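Local coordinates for protein pyridoxine 4-oxidase (Mesorhizobium loti, PDB 4HA6) that catalyses the FAD-dependent oxidation of pyridoxine by molecular oxygen as a member of the GMC oxidoreductase family, at residues 59-64 / 72-77; 221-226 / 468-473; 228-233 / 241-246; 289-294 / 386-391. One frame throughout, in Å; residues are numbered along the deposited sequence.

Contact 1 of 4, residues 59-64 / 72-77; sequences DYRTEA and AHHWAR. With FAD (flavin-adenine dinucleotide), chain B.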
# COMPACT_ATOMS: atom_id res chain seq x y z
N ASP A 59 6.15 9.72 -8.93
CA ASP A 59 6.81 8.97 -10.00
C ASP A 59 8.29 8.67 -9.73
O ASP A 59 9.16 9.11 -10.48
CB ASP A 59 6.62 9.70 -11.34
CG ASP A 59 6.96 8.83 -12.52
OD1 ASP A 59 6.79 7.60 -12.43
OD2 ASP A 59 7.40 9.38 -13.56
N TYR A 60 8.58 7.93 -8.66
CA TYR A 60 9.95 7.55 -8.33
C TYR A 60 10.45 6.49 -9.29
O TYR A 60 9.65 5.75 -9.86
CB TYR A 60 10.03 6.96 -6.91
CG TYR A 60 9.52 7.88 -5.83
CD1 TYR A 60 10.37 8.82 -5.24
CD2 TYR A 60 8.21 7.80 -5.38
CE1 TYR A 60 9.92 9.67 -4.24
CE2 TYR A 60 7.75 8.63 -4.37
CZ TYR A 60 8.61 9.57 -3.81
OH TYR A 60 8.17 10.42 -2.81
N ARG A 61 11.77 6.38 -9.44
CA ARG A 61 12.36 5.37 -10.30
C ARG A 61 13.32 4.52 -9.46
O ARG A 61 14.23 5.06 -8.83
CB ARG A 61 13.08 6.06 -11.46
CG ARG A 61 13.60 5.11 -12.51
CD ARG A 61 14.57 5.80 -13.43
NE ARG A 61 15.41 4.86 -14.17
CZ ARG A 61 16.53 4.31 -13.68
NH1 ARG A 61 16.94 4.59 -12.45
NH2 ARG A 61 17.23 3.47 -14.43
N THR A 62 13.12 3.20 -9.41
CA THR A 62 14.03 2.37 -8.61
C THR A 62 15.34 2.15 -9.35
O THR A 62 15.41 2.35 -10.57
CB THR A 62 13.45 0.98 -8.34
OG1 THR A 62 13.75 0.14 -9.46
CG2 THR A 62 11.92 1.02 -8.09
N GLU A 63 16.38 1.74 -8.62
CA GLU A 63 17.58 1.21 -9.27
C GLU A 63 17.22 0.03 -10.19
O GLU A 63 16.18 -0.61 -10.02
CB GLU A 63 18.57 0.72 -8.23
CG GLU A 63 19.09 1.82 -7.29
CD GLU A 63 19.76 2.96 -8.04
OE1 GLU A 63 19.14 4.04 -8.19
OE2 GLU A 63 20.91 2.77 -8.48
N ALA A 64 18.09 -0.25 -11.17
CA ALA A 64 17.98 -1.48 -11.95
C ALA A 64 17.93 -2.70 -11.03
O ALA A 64 18.70 -2.77 -10.08
CB ALA A 64 19.17 -1.60 -12.91
N ALA A 72 14.56 -1.46 -14.28
CA ALA A 72 14.28 -0.43 -13.28
C ALA A 72 12.78 -0.23 -13.29
O ALA A 72 12.14 -0.41 -14.32
CB ALA A 72 15.00 0.87 -13.63
N HIS A 73 12.21 0.17 -12.17
CA HIS A 73 10.76 0.21 -12.06
C HIS A 73 10.27 1.61 -11.71
O HIS A 73 10.96 2.37 -11.03
CB HIS A 73 10.32 -0.77 -10.97
CG HIS A 73 10.65 -2.20 -11.27
ND1 HIS A 73 9.70 -3.12 -11.64
CD2 HIS A 73 11.83 -2.86 -11.25
CE1 HIS A 73 10.28 -4.29 -11.84
NE2 HIS A 73 11.58 -4.16 -11.60
N HIS A 74 9.07 1.93 -12.16
CA HIS A 74 8.48 3.22 -11.81
C HIS A 74 7.52 3.05 -10.65
O HIS A 74 6.67 2.17 -10.68
CB HIS A 74 7.76 3.82 -13.03
CG HIS A 74 8.68 4.58 -13.94
ND1 HIS A 74 8.68 5.96 -14.01
CD2 HIS A 74 9.63 4.16 -14.80
CE1 HIS A 74 9.59 6.35 -14.88
NE2 HIS A 74 10.19 5.28 -15.37
N TRP A 75 7.68 3.88 -9.62
CA TRP A 75 6.82 3.81 -8.43
C TRP A 75 5.93 5.04 -8.28
O TRP A 75 6.36 6.08 -7.78
CB TRP A 75 7.67 3.65 -7.16
CG TRP A 75 8.15 2.22 -6.90
CD1 TRP A 75 8.13 1.16 -7.78
CD2 TRP A 75 8.66 1.69 -5.67
NE1 TRP A 75 8.63 0.03 -7.17
CE2 TRP A 75 8.96 0.33 -5.87
CE3 TRP A 75 8.91 2.25 -4.40
CZ2 TRP A 75 9.50 -0.49 -4.86
CZ3 TRP A 75 9.45 1.45 -3.40
CH2 TRP A 75 9.73 0.09 -3.64
N ALA A 76 4.68 4.92 -8.73
CA ALA A 76 3.70 6.00 -8.60
C ALA A 76 3.39 6.28 -7.14
O ALA A 76 3.20 5.34 -6.37
CB ALA A 76 2.42 5.66 -9.37
N ARG A 77 3.33 7.55 -6.75
CA ARG A 77 2.94 7.90 -5.39
C ARG A 77 2.10 9.19 -5.37
O ARG A 77 2.40 10.14 -6.09
CB ARG A 77 4.18 8.07 -4.51
CG ARG A 77 4.85 6.77 -4.07
CD ARG A 77 4.01 6.02 -3.02
NE ARG A 77 3.39 4.80 -3.56
CZ ARG A 77 2.60 3.99 -2.85
NH1 ARG A 77 2.33 4.27 -1.58
NH2 ARG A 77 2.09 2.90 -3.40
PA FAD B . 0.55 8.14 1.35
O1A FAD B . -0.95 7.88 1.28
O2A FAD B . 1.37 7.93 0.10
O5B FAD B . 0.75 9.66 1.87
C5B FAD B . 1.98 10.37 1.85
C4B FAD B . 1.59 11.84 1.78
O4B FAD B . 2.59 12.69 2.36
C3B FAD B . 1.43 12.28 0.33
O3B FAD B . 0.21 13.04 0.27
C2B FAD B . 2.64 13.16 0.05
O2B FAD B . 2.35 14.19 -0.91
C1B FAD B . 2.96 13.73 1.43
N9A FAD B . 4.40 14.04 1.68
C8A FAD B . 5.46 13.28 1.35
N7A FAD B . 6.62 13.88 1.75
C5A FAD B . 6.30 15.05 2.36
C6A FAD B . 7.05 16.15 3.02
N6A FAD B . 8.42 16.13 3.11
N1A FAD B . 6.32 17.19 3.52
C2A FAD B . 4.97 17.22 3.45
N3A FAD B . 4.25 16.24 2.87
C4A FAD B . 4.84 15.14 2.31
N1 FAD B . -3.67 -0.16 -1.45
C2 FAD B . -4.75 -0.93 -1.26
O2 FAD B . -4.94 -1.41 -0.12
N3 FAD B . -5.61 -1.24 -2.25
C4 FAD B . -5.46 -0.77 -3.50
O4 FAD B . -6.27 -1.08 -4.41
C4X FAD B . -4.30 0.09 -3.79
N5 FAD B . -4.06 0.59 -5.02
C5X FAD B . -2.99 1.39 -5.26
C6 FAD B . -2.77 1.91 -6.53
C7 FAD B . -1.68 2.74 -6.77
C7M FAD B . -1.45 3.29 -8.16
C8 FAD B . -0.75 3.08 -5.66
C8M FAD B . 0.44 3.98 -5.93
C9 FAD B . -0.96 2.57 -4.38
C9A FAD B . -2.05 1.73 -4.15
N10 FAD B . -2.28 1.21 -2.87
C10 FAD B . -3.40 0.38 -2.66
C1' FAD B . -1.36 1.52 -1.77
C2' FAD B . -1.94 2.53 -0.78
O2' FAD B . -2.54 3.63 -1.49
C3' FAD B . -0.77 3.02 0.08
O3' FAD B . -0.09 1.88 0.62
C4' FAD B . -1.25 3.92 1.20
O4' FAD B . -1.98 5.02 0.62
C5' FAD B . -0.08 4.43 2.05
O5' FAD B . -0.52 5.57 2.78
P FAD B . 0.53 6.42 3.65
O1P FAD B . -0.20 7.33 4.62
O2P FAD B . 1.61 5.49 4.16
O3P FAD B . 1.25 7.30 2.52

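Contact 2 of 4, residues 221-226 / 468-473; sequences LKLEGN and KALDNL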
# COMPACT_ATOMS: atom_id res chain seq x y z
N LEU A 221 13.53 18.29 10.20
CA LEU A 221 13.06 18.44 11.57
C LEU A 221 14.25 18.95 12.36
O LEU A 221 15.36 18.42 12.22
CB LEU A 221 12.63 17.10 12.16
CG LEU A 221 11.65 16.31 11.31
CD1 LEU A 221 11.48 14.90 11.85
CD2 LEU A 221 10.32 17.04 11.28
N LYS A 222 14.03 19.97 13.19
CA LYS A 222 15.12 20.53 13.97
C LYS A 222 15.06 20.06 15.42
O LYS A 222 13.99 20.05 16.04
CB LYS A 222 15.11 22.06 13.86
CG LYS A 222 15.37 22.55 12.44
CD LYS A 222 15.48 24.09 12.38
CE LYS A 222 16.00 24.57 11.02
NZ LYS A 222 16.19 26.06 11.00
N LEU A 223 16.21 19.65 15.93
CA LEU A 223 16.28 19.02 17.24
C LEU A 223 16.82 19.94 18.33
O LEU A 223 17.63 20.83 18.07
CB LEU A 223 17.16 17.76 17.18
CG LEU A 223 16.57 16.43 16.70
CD1 LEU A 223 15.47 16.62 15.69
CD2 LEU A 223 17.67 15.53 16.14
N GLU A 224 16.37 19.68 19.55
CA GLU A 224 16.91 20.29 20.74
C GLU A 224 16.89 19.20 21.81
O GLU A 224 15.82 18.79 22.26
CB GLU A 224 16.03 21.47 21.17
CG GLU A 224 16.50 22.18 22.43
CD GLU A 224 15.80 23.52 22.64
OE1 GLU A 224 14.55 23.55 22.66
OE2 GLU A 224 16.51 24.54 22.77
N GLY A 225 18.07 18.72 22.21
CA GLY A 225 18.15 17.59 23.12
C GLY A 225 17.46 16.36 22.55
O GLY A 225 17.70 15.97 21.40
N ASN A 226 16.58 15.74 23.33
CA ASN A 226 15.88 14.55 22.86
C ASN A 226 14.50 14.84 22.27
O ASN A 226 13.63 13.96 22.27
CB ASN A 226 15.75 13.53 23.97
CG ASN A 226 17.10 13.02 24.43
OD1 ASN A 226 18.02 12.86 23.63
ND2 ASN A 226 17.22 12.78 25.73
N LYS A 468 12.58 5.67 18.49
CA LYS A 468 13.21 5.24 19.75
C LYS A 468 14.19 6.27 20.33
O LYS A 468 14.40 6.32 21.54
CB LYS A 468 13.87 3.86 19.59
CG LYS A 468 12.87 2.73 19.32
CD LYS A 468 13.42 1.34 19.69
CE LYS A 468 12.27 0.32 19.74
NZ LYS A 468 12.68 -1.05 20.18
N ALA A 469 14.78 7.11 19.48
CA ALA A 469 15.82 8.03 19.96
C ALA A 469 15.30 9.38 20.46
O ALA A 469 16.09 10.20 20.93
CB ALA A 469 16.90 8.24 18.89
N LEU A 470 13.99 9.62 20.36
CA LEU A 470 13.43 10.93 20.72
C LEU A 470 12.11 10.83 21.50
O LEU A 470 11.44 9.80 21.48
CB LEU A 470 13.22 11.78 19.46
CG LEU A 470 14.49 12.20 18.71
CD1 LEU A 470 14.14 12.94 17.45
CD2 LEU A 470 15.38 13.04 19.57
N ASP A 471 11.73 11.91 22.18
CA ASP A 471 10.55 11.87 23.04
C ASP A 471 9.22 12.27 22.38
O ASP A 471 8.14 11.84 22.80
CB ASP A 471 10.77 12.74 24.28
CG ASP A 471 11.97 12.30 25.10
OD1 ASP A 471 12.66 13.19 25.65
OD2 ASP A 471 12.23 11.08 25.19
N ASN A 472 9.27 13.10 21.34
CA ASN A 472 8.03 13.68 20.85
C ASN A 472 7.84 13.52 19.35
O ASN A 472 7.12 14.31 18.74
CB ASN A 472 7.96 15.16 21.22
CG ASN A 472 8.99 15.98 20.48
OD1 ASN A 472 10.00 15.45 20.00
ND2 ASN A 472 8.73 17.28 20.37
N LEU A 473 8.48 12.49 18.78
CA LEU A 473 8.36 12.22 17.35
C LEU A 473 7.80 10.83 17.08
O LEU A 473 8.33 9.83 17.57
CB LEU A 473 9.71 12.40 16.65
CG LEU A 473 9.83 12.04 15.16
CD1 LEU A 473 8.97 12.94 14.31
CD2 LEU A 473 11.29 12.16 14.73

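Contact 3 of 4, residues 228-233 / 241-246; sequences VRSLEV and EVFADQ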
# COMPACT_ATOMS: atom_id res chain seq x y z
N VAL A 228 12.18 16.93 18.97
CA VAL A 228 12.03 17.78 17.79
C VAL A 228 11.44 19.10 18.27
O VAL A 228 10.37 19.13 18.90
CB VAL A 228 11.06 17.18 16.76
CG1 VAL A 228 10.85 18.19 15.63
CG2 VAL A 228 11.58 15.85 16.19
N ARG A 229 12.11 20.21 17.95
CA ARG A 229 11.68 21.52 18.44
C ARG A 229 10.86 22.25 17.39
O ARG A 229 9.85 22.91 17.70
CB ARG A 229 12.89 22.34 18.88
CG ARG A 229 12.59 23.79 19.24
CD ARG A 229 13.87 24.53 19.61
NE ARG A 229 13.67 25.94 19.93
CZ ARG A 229 14.02 26.95 19.13
NH1 ARG A 229 14.58 26.70 17.96
NH2 ARG A 229 13.81 28.20 19.51
N SER A 230 11.28 22.13 16.13
CA SER A 230 10.57 22.78 15.04
C SER A 230 10.73 22.02 13.73
O SER A 230 11.52 21.08 13.64
CB SER A 230 11.08 24.21 14.87
OG SER A 230 12.43 24.22 14.42
N LEU A 231 9.98 22.45 12.72
CA LEU A 231 10.04 21.90 11.38
C LEU A 231 10.33 23.02 10.40
O LEU A 231 9.74 24.09 10.50
CB LEU A 231 8.69 21.28 10.97
CG LEU A 231 8.03 20.23 11.84
CD1 LEU A 231 7.27 20.90 12.98
CD2 LEU A 231 7.09 19.40 10.99
N GLU A 232 11.22 22.76 9.44
CA GLU A 232 11.47 23.70 8.36
C GLU A 232 10.54 23.34 7.22
O GLU A 232 10.59 22.22 6.69
CB GLU A 232 12.93 23.63 7.89
CG GLU A 232 13.25 24.56 6.73
CD GLU A 232 14.64 24.32 6.15
OE1 GLU A 232 15.04 23.14 6.03
OE2 GLU A 232 15.32 25.31 5.81
N VAL A 233 9.68 24.28 6.84
CA VAL A 233 8.72 24.02 5.78
C VAL A 233 9.03 24.87 4.55
O VAL A 233 9.26 26.07 4.65
CB VAL A 233 7.29 24.27 6.25
CG1 VAL A 233 6.30 23.96 5.13
CG2 VAL A 233 7.00 23.41 7.46
N GLU A 241 9.81 28.48 9.51
CA GLU A 241 9.97 27.56 10.64
C GLU A 241 8.67 27.39 11.41
O GLU A 241 8.01 28.37 11.77
CB GLU A 241 11.07 28.06 11.57
CG GLU A 241 11.37 27.15 12.74
CD GLU A 241 12.63 27.54 13.50
OE1 GLU A 241 12.86 28.76 13.68
OE2 GLU A 241 13.39 26.64 13.91
N VAL A 242 8.30 26.14 11.67
CA VAL A 242 7.03 25.84 12.32
C VAL A 242 7.29 25.10 13.62
O VAL A 242 8.06 24.14 13.66
CB VAL A 242 6.11 25.04 11.37
CG1 VAL A 242 4.98 24.36 12.14
CG2 VAL A 242 5.55 25.96 10.30
N PHE A 243 6.67 25.57 14.69
CA PHE A 243 6.90 24.98 16.01
C PHE A 243 5.76 24.07 16.42
O PHE A 243 4.61 24.25 15.99
CB PHE A 243 7.11 26.08 17.04
CG PHE A 243 8.34 26.89 16.79
CD1 PHE A 243 9.54 26.55 17.39
CD2 PHE A 243 8.30 27.99 15.94
CE1 PHE A 243 10.69 27.30 17.15
CE2 PHE A 243 9.44 28.74 15.69
CZ PHE A 243 10.63 28.39 16.30
N ALA A 244 6.08 23.07 17.25
CA ALA A 244 5.11 22.06 17.68
C ALA A 244 5.55 21.32 18.94
O ALA A 244 6.75 21.15 19.18
CB ALA A 244 4.87 21.05 16.56
N ASP A 245 4.57 20.87 19.71
CA ASP A 245 4.82 20.05 20.89
C ASP A 245 5.00 18.57 20.52
O ASP A 245 5.81 17.86 21.13
CB ASP A 245 3.65 20.19 21.88
CG ASP A 245 3.63 21.54 22.59
OD1 ASP A 245 4.53 22.37 22.35
OD2 ASP A 245 2.71 21.75 23.41
N GLN A 246 4.22 18.10 19.55
CA GLN A 246 4.31 16.71 19.10
C GLN A 246 4.35 16.68 17.57
O GLN A 246 3.66 17.47 16.93
CB GLN A 246 3.11 15.88 19.59
CG GLN A 246 2.88 15.95 21.09
CD GLN A 246 3.95 15.20 21.86
OE1 GLN A 246 4.42 14.15 21.42
NE2 GLN A 246 4.34 15.73 23.02
O HOH W 1 8.78 20.45 20.88

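Contact 4 of 4, residues 289-294 / 386-391; sequences LQDHLL and PAYLQT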
# COMPACT_ATOMS: atom_id res chain seq x y z
N LEU A 289 12.87 -2.43 3.54
CA LEU A 289 11.91 -2.04 2.49
C LEU A 289 11.29 -3.26 1.83
O LEU A 289 12.00 -4.14 1.33
CB LEU A 289 12.56 -1.16 1.42
CG LEU A 289 11.70 -0.96 0.14
CD1 LEU A 289 10.50 -0.10 0.45
CD2 LEU A 289 12.49 -0.35 -1.05
N GLN A 290 9.95 -3.31 1.82
CA GLN A 290 9.22 -4.40 1.16
C GLN A 290 8.21 -3.86 0.15
O GLN A 290 7.75 -2.73 0.27
CB GLN A 290 8.47 -5.23 2.20
CG GLN A 290 9.38 -5.93 3.18
CD GLN A 290 8.66 -6.28 4.46
OE1 GLN A 290 7.76 -7.13 4.47
NE2 GLN A 290 9.01 -5.59 5.55
N ASP A 291 7.84 -4.69 -0.82
CA ASP A 291 6.80 -4.34 -1.78
C ASP A 291 6.25 -5.64 -2.36
O ASP A 291 6.88 -6.70 -2.24
CB ASP A 291 7.37 -3.45 -2.89
CG ASP A 291 6.33 -3.06 -3.96
OD1 ASP A 291 5.12 -2.92 -3.62
OD2 ASP A 291 6.74 -2.88 -5.13
N HIS A 292 5.05 -5.59 -2.93
CA HIS A 292 4.47 -6.76 -3.61
C HIS A 292 4.78 -6.63 -5.09
O HIS A 292 4.86 -5.51 -5.61
CB HIS A 292 2.95 -6.82 -3.43
CG HIS A 292 2.49 -7.41 -2.14
ND1 HIS A 292 1.58 -6.78 -1.31
CD2 HIS A 292 2.77 -8.60 -1.54
CE1 HIS A 292 1.34 -7.54 -0.26
NE2 HIS A 292 2.05 -8.65 -0.37
N LEU A 293 4.94 -7.77 -5.76
CA LEU A 293 5.02 -7.82 -7.22
C LEU A 293 3.81 -8.54 -7.81
O LEU A 293 3.21 -9.42 -7.17
CB LEU A 293 6.29 -8.57 -7.66
CG LEU A 293 7.61 -7.85 -7.44
CD1 LEU A 293 8.78 -8.81 -7.60
CD2 LEU A 293 7.72 -6.69 -8.43
N LEU A 294 3.44 -8.15 -9.04
CA LEU A 294 2.51 -8.94 -9.83
C LEU A 294 3.14 -9.23 -11.19
O LEU A 294 3.70 -8.34 -11.82
CB LEU A 294 1.19 -8.19 -10.03
CG LEU A 294 0.30 -8.08 -8.79
CD1 LEU A 294 -0.90 -7.19 -9.05
CD2 LEU A 294 -0.14 -9.47 -8.35
N PRO A 386 14.45 -2.04 -4.19
CA PRO A 386 13.49 -2.96 -3.57
C PRO A 386 14.04 -4.39 -3.45
O PRO A 386 13.39 -5.18 -2.77
CB PRO A 386 12.29 -2.93 -4.54
CG PRO A 386 12.85 -2.42 -5.84
CD PRO A 386 13.95 -1.48 -5.46
N ALA A 387 15.17 -4.70 -4.09
CA ALA A 387 15.76 -6.06 -4.07
C ALA A 387 14.76 -7.12 -4.53
O ALA A 387 14.64 -8.19 -3.93
CB ALA A 387 16.30 -6.41 -2.68
N TYR A 388 14.05 -6.82 -5.61
CA TYR A 388 13.00 -7.72 -6.09
C TYR A 388 13.58 -9.10 -6.44
O TYR A 388 14.65 -9.20 -7.05
CB TYR A 388 12.30 -7.14 -7.32
CG TYR A 388 11.33 -6.00 -7.10
CD1 TYR A 388 11.26 -4.96 -8.02
CD2 TYR A 388 10.43 -5.99 -6.02
CE1 TYR A 388 10.36 -3.93 -7.87
CE2 TYR A 388 9.51 -4.94 -5.86
CZ TYR A 388 9.49 -3.91 -6.80
OH TYR A 388 8.61 -2.85 -6.71
N LEU A 389 12.85 -10.15 -6.06
CA LEU A 389 13.22 -11.53 -6.39
C LEU A 389 14.65 -11.92 -6.03
O LEU A 389 15.31 -12.62 -6.80
CB LEU A 389 12.99 -11.79 -7.88
CG LEU A 389 11.59 -12.26 -8.33
CD1 LEU A 389 10.51 -11.98 -7.29
CD2 LEU A 389 11.22 -11.67 -9.69
N GLN A 390 15.14 -11.50 -4.86
CA GLN A 390 16.54 -11.79 -4.54
C GLN A 390 16.72 -13.09 -3.74
O GLN A 390 17.82 -13.63 -3.63
CB GLN A 390 17.18 -10.60 -3.83
CG GLN A 390 18.64 -10.32 -4.25
CD GLN A 390 18.77 -9.93 -5.73
OE1 GLN A 390 18.62 -8.77 -6.10
NE2 GLN A 390 19.06 -10.92 -6.58
N THR A 391 15.63 -13.61 -3.19
CA THR A 391 15.72 -14.82 -2.40
C THR A 391 15.26 -16.02 -3.21
O THR A 391 14.47 -15.88 -4.16
CB THR A 391 14.87 -14.71 -1.12
OG1 THR A 391 13.48 -14.53 -1.46
CG2 THR A 391 15.36 -13.54 -0.27
O HOH W 2 11.41 -4.91 -1.04

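Contact 1 of 4, residues 59-64 / 72-77
Thr62 holds OG1 between its backbone N and carbonyl carbon (chi1 84°), which presents the hydroxyl to the backbone of His73 and lays the methyl on the indole of Trp75. CG2 of Thr62 sits over the face of the Trp75 five-membered ring, 3.7 Å from its centroid, in a CH-pi contact. OG1 of Thr62 accepts a bond from His73 N at 3.1 Å and donates its own proton to Glu63 O, so two hydrogen bonds hold the hydroxyl and probably fix its rotation. At the other end, Asp59 has CG turned away from its backbone N (chi1 -165°), and the carboxylate bends back to the imidazole of His74. His74 ND1 donates to Asp59 OD1 over 3.0 Å in an almost straight bond (174°); the oxygen lies in the ring plane and is met on its syn side, from somewhat above the carboxylate plane.

Between these ends runs a minimal two-stranded antiparallel sheet. Tyr60 and Trp75 form its hydrogen-bonded pair, with Trp75 N to Tyr60 O at 2.7 Å, and Arg61 and His74 its non-hydrogen-bonded pair. Thr62 N adds a bond to His73 O at 2.8 Å.

Ala72 CB lies over one face of the Arg61 guanidinium. On the opposite face of the sheet, the aliphatic part of Arg77 meets the edge of the Tyr60 ring, CG to CE2 3.5 Å, while Tyr60 OH is bonded to Glu255. Beyond CG the Arg77 chain bends, NE donating to Ala76 O and NH2 coming within 3.2 Å of the flavin methyl carbon C8M of FAD.

Contact 2 of 4, residues 221-226 / 468-473
Asn226 and Leu470 approach to 4.9 Å between their CA atoms, where a turn leaving strand 217-224 brushes an irregular loop. The chain turns through Gly225 (phi 59°), and the carbonyl of the next residue, Asn226, faces the loop. Asp471 N donates to Asn226 O over 2.8 Å, nearly along the C=O axis, and this is the one hydrogen bond between the two segments.

Side chains close in around this bond. Leu470 packs CD2 on the carbonyl, 3.3 Å from Asn226 O, while Asp471 OD1 lies beside Asn226 CB at 3.5 Å. Deeper in, the contact is purely apolar. Leu221 and Leu473 reach toward each other tip to tip, CD1 of Leu221 lying 4.0 Å from CD2 of Leu473; the latter points there because its CG stands opposite the backbone N (chi1 175°). Leu223 CD1 and Leu470 CD1 meet more loosely, at 4.3 Å.

Ile280 of strand 280-281 touches Leu223, Ala469 and Leu470 together, while Leu221 and Leu473 rest on Leu231 and Val228, respectively, of strand 227-235. The loop then enters strand 473-475, an outermost strand of the parallel sheet, beside strand 246-249; the side-chain amide of Asn472 accepts from Val228 N through OD1 and donates to Asp245 O through ND2, joining this sheet to the antiparallel one that holds strand 217-224.

Contact 3 of 4, residues 228-233 / 241-246
Phe243 turns the edge of its ring onto the guanidinium of Arg229: CE1 stands over the centre of that group, 3.9 Å from CZ, and the two planes are nearly perpendicular, 82° apart. The face of the same ring receives Ser230, whose CB lies 4.1 Å from the Phe243 centroid. Arg229 reaches this place on an extended chain running alongside Phe243. Its charge also lies near Glu241, NH1 to OE2 4.2 Å, but the oxygen is well out of the guanidinium plane and no N-H points at it.

Glu241 finds its direct partner in Ser230, OG donating to OE2 at 2.7 Å. The hydroxyl comes to the anti side of the carboxylate oxygen, and chi1 of Ser230 (67°) turns it that way.

On the other face of the sheet the groups are aliphatic: Leu231 CD1 meets Val242 CG1 at 4.2 Å, and Val233 CG2 meets Val242 CG2 at 4.1 Å. Leu231 and Val242 are a hydrogen-bonded antiparallel pair, with Leu231 N to Val242 O at 2.7 Å and a return bond from Val242 N to Leu231 O. Beyond the Ser230-Phe243 pair the strands part, and a water bridges Val228 O (2.9 Å) and Ala244 O.

Arg229 and Ser230 both face Lys222 in a classic beta bulge. The hairpin forms two strands of the three-stranded antiparallel meander inserted in sequence between parallel strands 210-213 and 246-249 of the FAD-binding Rossmann-type fold.

Contact 4 of 4, residues 289-294 / 386-391
Leu293 presses CD2 squarely over the centre of the Tyr388 ring, 3.5 Å from its centroid and only 9° off the normal, in a CH-pi contact. Pro386 CB covers the opposite face of the ring from within the same loop, so the phenol is sandwiched between a leucine methyl and a proline ring. The other branch of Leu293 turns aside to Leu389, CD1 to CD1 3.6 Å, while Leu289 CD2 packs on Pro386 CA at 3.8 Å. The loop that supplies the ring makes a type II beta turn from Ala387 to Gln390, its closing backbone bond long and weak, with Leu389 at a positive phi.

At the polar edge, Asp291 OD2 lies near the plane of the Tyr388 ring and accepts from its hydroxyl. The modelled OH to OD2 separation of 2.4 Å is very short and doubtful as an exact length. Asp291 reaches the phenol because CG is swung away from its backbone N (chi1 179°), the carboxylate being tilted 45° from the ring. Thr443 OG1 also bonds OD2, and OD1 is bonded to the backbone N of His446, a residue of the pyridoxamine pocket; the buried carboxylate is thus held at both oxygens. Off to the side, a water donates to Leu289 O and to Pro386 O, each at 2.6 Å.

Strand 441-443 lies against Leu293, Tyr388 and Leu389. Phe398 of helix 392-409, whose N-cap is Thr391, packs on Leu293 and Leu389.

Overall arrangement
Contacts 1 and 4 form one cluster, their centres 13 Å apart, with Trp75 NE1 packed 2.9 Å from Tyr388 OH and His73 edge-to-face on the Tyr388 ring. Contact 1 borders the flavin; contact 4 lies a layer further out. Arg77 touches FAD and its side chain is about 8 Å from the bound pyridoxamine; that of Asp291 is about 8 Å from both ligands. Contacts 2 and 3 make a second cluster, centres 11 Å apart, sharing the antiparallel sheet through Lys222 O to Arg229 N at 2.7 Å. This pair lies 31 to 35 Å, centre to centre, from the first; there Val233 is about 7 Å by side chain from FAD.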